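Local coordinates for putative endonuclease/exonuclease/phosphatase family protein (Bacteroides vulgatus ATCC 8482, PDB 3G6S) that probably acts as a nuclease of the endonuclease/exonuclease/phosphatase family, hydrolysing phosphodiester bonds in nucleic acids, at residues D28-C31 and Q32-D36. Numbering follows the deposited sequence.
Sequences DRVC and QFIKD
Val30 and Ile34 sit one helical turn apart and share the buried face of helix 27-36. Val30 CG1 lies 4.3 Å from Ile34 CD1, an apolar contact between methyl groups. Ile34 CG1 turns back beside its own backbone N (chi1 -61°), which brings it 3.3 Å from Val30 O. Both side chains also rest on Met44 of strand 41-45, and Ile34 reaches Leu59. This is the tightly packed side.

Four successive i to i+4 backbone bonds tie the turns together. Gln32 N donates to Asp28 O at 2.9 Å, and Phe33 N to Arg29 O. Ile34 N donates to Val30 O, and Lys35 N to Cys31 O with an N-H...O angle of 172°. The chain of Lys35 bends back near this last carbonyl. Lys35 CD is modelled 3.0 Å from Cys31 O, a close approach that is doubtful at this resolution. Lys35 NZ makes a weak hydrogen bond to Gly58 O. An alanine in its place would remove the chain beyond CB, and Gly58 O would probably lose this weak partner.

The solvent side is looser. Here the bent chain of Gln32 sends Gln32 NE2 to Asp36 OD1 at 2.8 Å. The acceptor lies in the amide plane, but the donor comes from above the carboxylate plane. This polar link joins two exposed residues four positions apart.

One face buried against a sheet and one open to water mark an amphipathic alpha-helix. Here it is the helix of the beta-alpha-beta unit formed with strands 2-10 and 41-45, within the DNase I-like fold.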
ATOM      1  N   ASP A  28      12.865 -14.256   2.156  1.00 30.11           N
ATOM      2  CA  ASP A  28      14.144 -13.572   2.122  1.00 31.40           C
ATOM      3  C   ASP A  28      14.280 -12.605   0.968  1.00 37.35           C
ATOM      4  O   ASP A  28      14.803 -11.499   1.144  1.00 38.95           O
ATOM      5  CB  ASP A  28      15.280 -14.586   2.092  1.00 45.54           C
ATOM      6  CG  ASP A  28      15.531 -15.212   3.456  1.00 62.97           C
ATOM      7  OD1 ASP A  28      14.552 -15.687   4.083  1.00 68.42           O
ATOM      8  OD2 ASP A  28      16.701 -15.232   3.905  1.00 68.47           O
ATOM      9  N   ARG A  29      13.813 -13.010  -0.211  1.00 36.43           N
ATOM     10  CA  ARG A  29      13.891 -12.153  -1.389  1.00 26.85           C
ATOM     11  C   ARG A  29      13.161 -10.828  -1.147  1.00 27.71           C
ATOM     12  O   ARG A  29      13.668  -9.770  -1.506  1.00 27.06           O
ATOM     13  CB  ARG A  29      13.290 -12.870  -2.608  1.00 36.22           C
ATOM     14  CG  ARG A  29      14.070 -14.088  -3.071  1.00 44.01           C
ATOM     15  CD  ARG A  29      13.810 -14.389  -4.543  1.00 47.90           C
ATOM     16  NE  ARG A  29      12.580 -15.141  -4.781  1.00 55.08           N
ATOM     17  CZ  ARG A  29      12.508 -16.470  -4.815  1.00 53.92           C
ATOM     18  NH1 ARG A  29      13.602 -17.202  -4.624  1.00 49.86           N
ATOM     19  NH2 ARG A  29      11.343 -17.068  -5.053  1.00 43.86           N
ATOM     20  N   VAL A  30      11.978 -10.894  -0.529  1.00 30.69           N
ATOM     21  CA  VAL A  30      11.186  -9.694  -0.243  1.00 28.52           C
ATOM     22  C   VAL A  30      11.865  -8.771   0.780  1.00 30.64           C
ATOM     23  O   VAL A  30      11.957  -7.557   0.561  1.00 27.26           O
ATOM     24  CB  VAL A  30       9.764 -10.056   0.263  1.00 31.06           C
ATOM     25  CG1 VAL A  30       8.989  -8.782   0.585  1.00 27.87           C
ATOM     26  CG2 VAL A  30       9.019 -10.850  -0.806  1.00 22.98           C
ATOM     27  N   CYS A  31      12.336  -9.340   1.887  1.00 19.41           N
ATOM     28  CA  CYS A  31      13.029  -8.553   2.913  1.00 31.41           C
ATOM     29  C   CYS A  31      14.265  -7.884   2.312  1.00 33.26           C
ATOM     30  O   CYS A  31      14.524  -6.698   2.545  1.00 36.11           O
ATOM     31  CB  CYS A  31      13.500  -9.435   4.077  1.00 24.73           C
ATOM     32  SG  CYS A  31      12.195 -10.215   5.043  1.00 48.23           S
ATOM     33  N   GLN A  32      15.031  -8.656   1.544  1.00 27.29           N
ATOM     34  CA  GLN A  32      16.245  -8.147   0.936  1.00 30.75           C
ATOM     35  C   GLN A  32      15.957  -6.959   0.034  1.00 30.07           C
ATOM     36  O   GLN A  32      16.651  -5.949   0.085  1.00 26.81           O
ATOM     37  CB  GLN A  32      16.957  -9.256   0.151  1.00 31.92           C
ATOM     38  CG  GLN A  32      18.451  -9.001  -0.028  1.00 27.13           C
ATOM     39  CD  GLN A  32      19.155  -8.746   1.308  1.00 46.78           C
ATOM     40  OE1 GLN A  32      19.151  -9.601   2.203  1.00 42.59           O
ATOM     41  NE2 GLN A  32      19.756  -7.563   1.448  1.00 42.64           N
ATOM     42  N   PHE A  33      14.925  -7.080  -0.791  1.00 33.70           N
ATOM     43  CA  PHE A  33      14.549  -6.001  -1.705  1.00 35.79           C
ATOM     44  C   PHE A  33      14.327  -4.702  -0.916  1.00 30.08           C
ATOM     45  O   PHE A  33      14.862  -3.645  -1.264  1.00 34.70           O
ATOM     46  CB  PHE A  33      13.270  -6.386  -2.450  1.00 34.54           C
ATOM     47  CG  PHE A  33      12.824  -5.372  -3.449  1.00 34.99           C
ATOM     48  CD1 PHE A  33      13.318  -5.391  -4.744  1.00 37.54           C
ATOM     49  CD2 PHE A  33      11.902  -4.394  -3.096  1.00 40.76           C
ATOM     50  CE1 PHE A  33      12.897  -4.449  -5.677  1.00 43.42           C
ATOM     51  CE2 PHE A  33      11.473  -3.445  -4.022  1.00 42.43           C
ATOM     52  CZ  PHE A  33      11.972  -3.474  -5.315  1.00 43.85           C
ATOM     53  N   ILE A  34      13.545  -4.801   0.157  1.00 28.50           N
ATOM     54  CA  ILE A  34      13.241  -3.663   1.017  1.00 23.76           C
ATOM     55  C   ILE A  34      14.500  -3.000   1.569  1.00 26.67           C
ATOM     56  O   ILE A  34      14.678  -1.788   1.419  1.00 30.00           O
ATOM     57  CB  ILE A  34      12.328  -4.097   2.185  1.00 20.81           C
ATOM     58  CG1 ILE A  34      11.004  -4.632   1.622  1.00 23.29           C
ATOM     59  CG2 ILE A  34      12.076  -2.925   3.130  1.00 15.09           C
ATOM     60  CD1 ILE A  34      10.056  -5.187   2.677  1.00 20.70           C
ATOM     61  N   LYS A  35      15.377  -3.774   2.206  1.00 29.39           N
ATOM     62  CA  LYS A  35      16.610  -3.196   2.747  1.00 27.26           C
ATOM     63  C   LYS A  35      17.528  -2.673   1.639  1.00 25.34           C
ATOM     64  O   LYS A  35      18.133  -1.620   1.790  1.00 28.09           O
ATOM     65  CB  LYS A  35      17.372  -4.220   3.606  1.00 28.21           C
ATOM     66  CG  LYS A  35      16.707  -4.556   4.937  1.00 28.67           C
ATOM     67  CD  LYS A  35      16.174  -5.991   4.970  1.00 33.85           C
ATOM     68  CE  LYS A  35      17.260  -7.001   5.318  1.00 27.79           C
ATOM     69  NZ  LYS A  35      17.835  -6.747   6.674  1.00 35.56           N
ATOM     70  N   ASP A  36      17.629  -3.409   0.532  1.00 21.72           N
ATOM     71  CA  ASP A  36      18.478  -3.008  -0.593  1.00 32.39           C
ATOM     72  C   ASP A  36      18.069  -1.645  -1.162  1.00 40.74           C
ATOM     73  O   ASP A  36      18.914  -0.759  -1.346  1.00 39.28           O
ATOM     74  CB  ASP A  36      18.408  -4.029  -1.735  1.00 38.47           C
ATOM     75  CG  ASP A  36      19.269  -5.262  -1.489  1.00 44.10           C
ATOM     76  OD1 ASP A  36      19.823  -5.428  -0.366  1.00 35.70           O
ATOM     77  OD2 ASP A  36      19.386  -6.077  -2.435  1.00 37.94           O
TER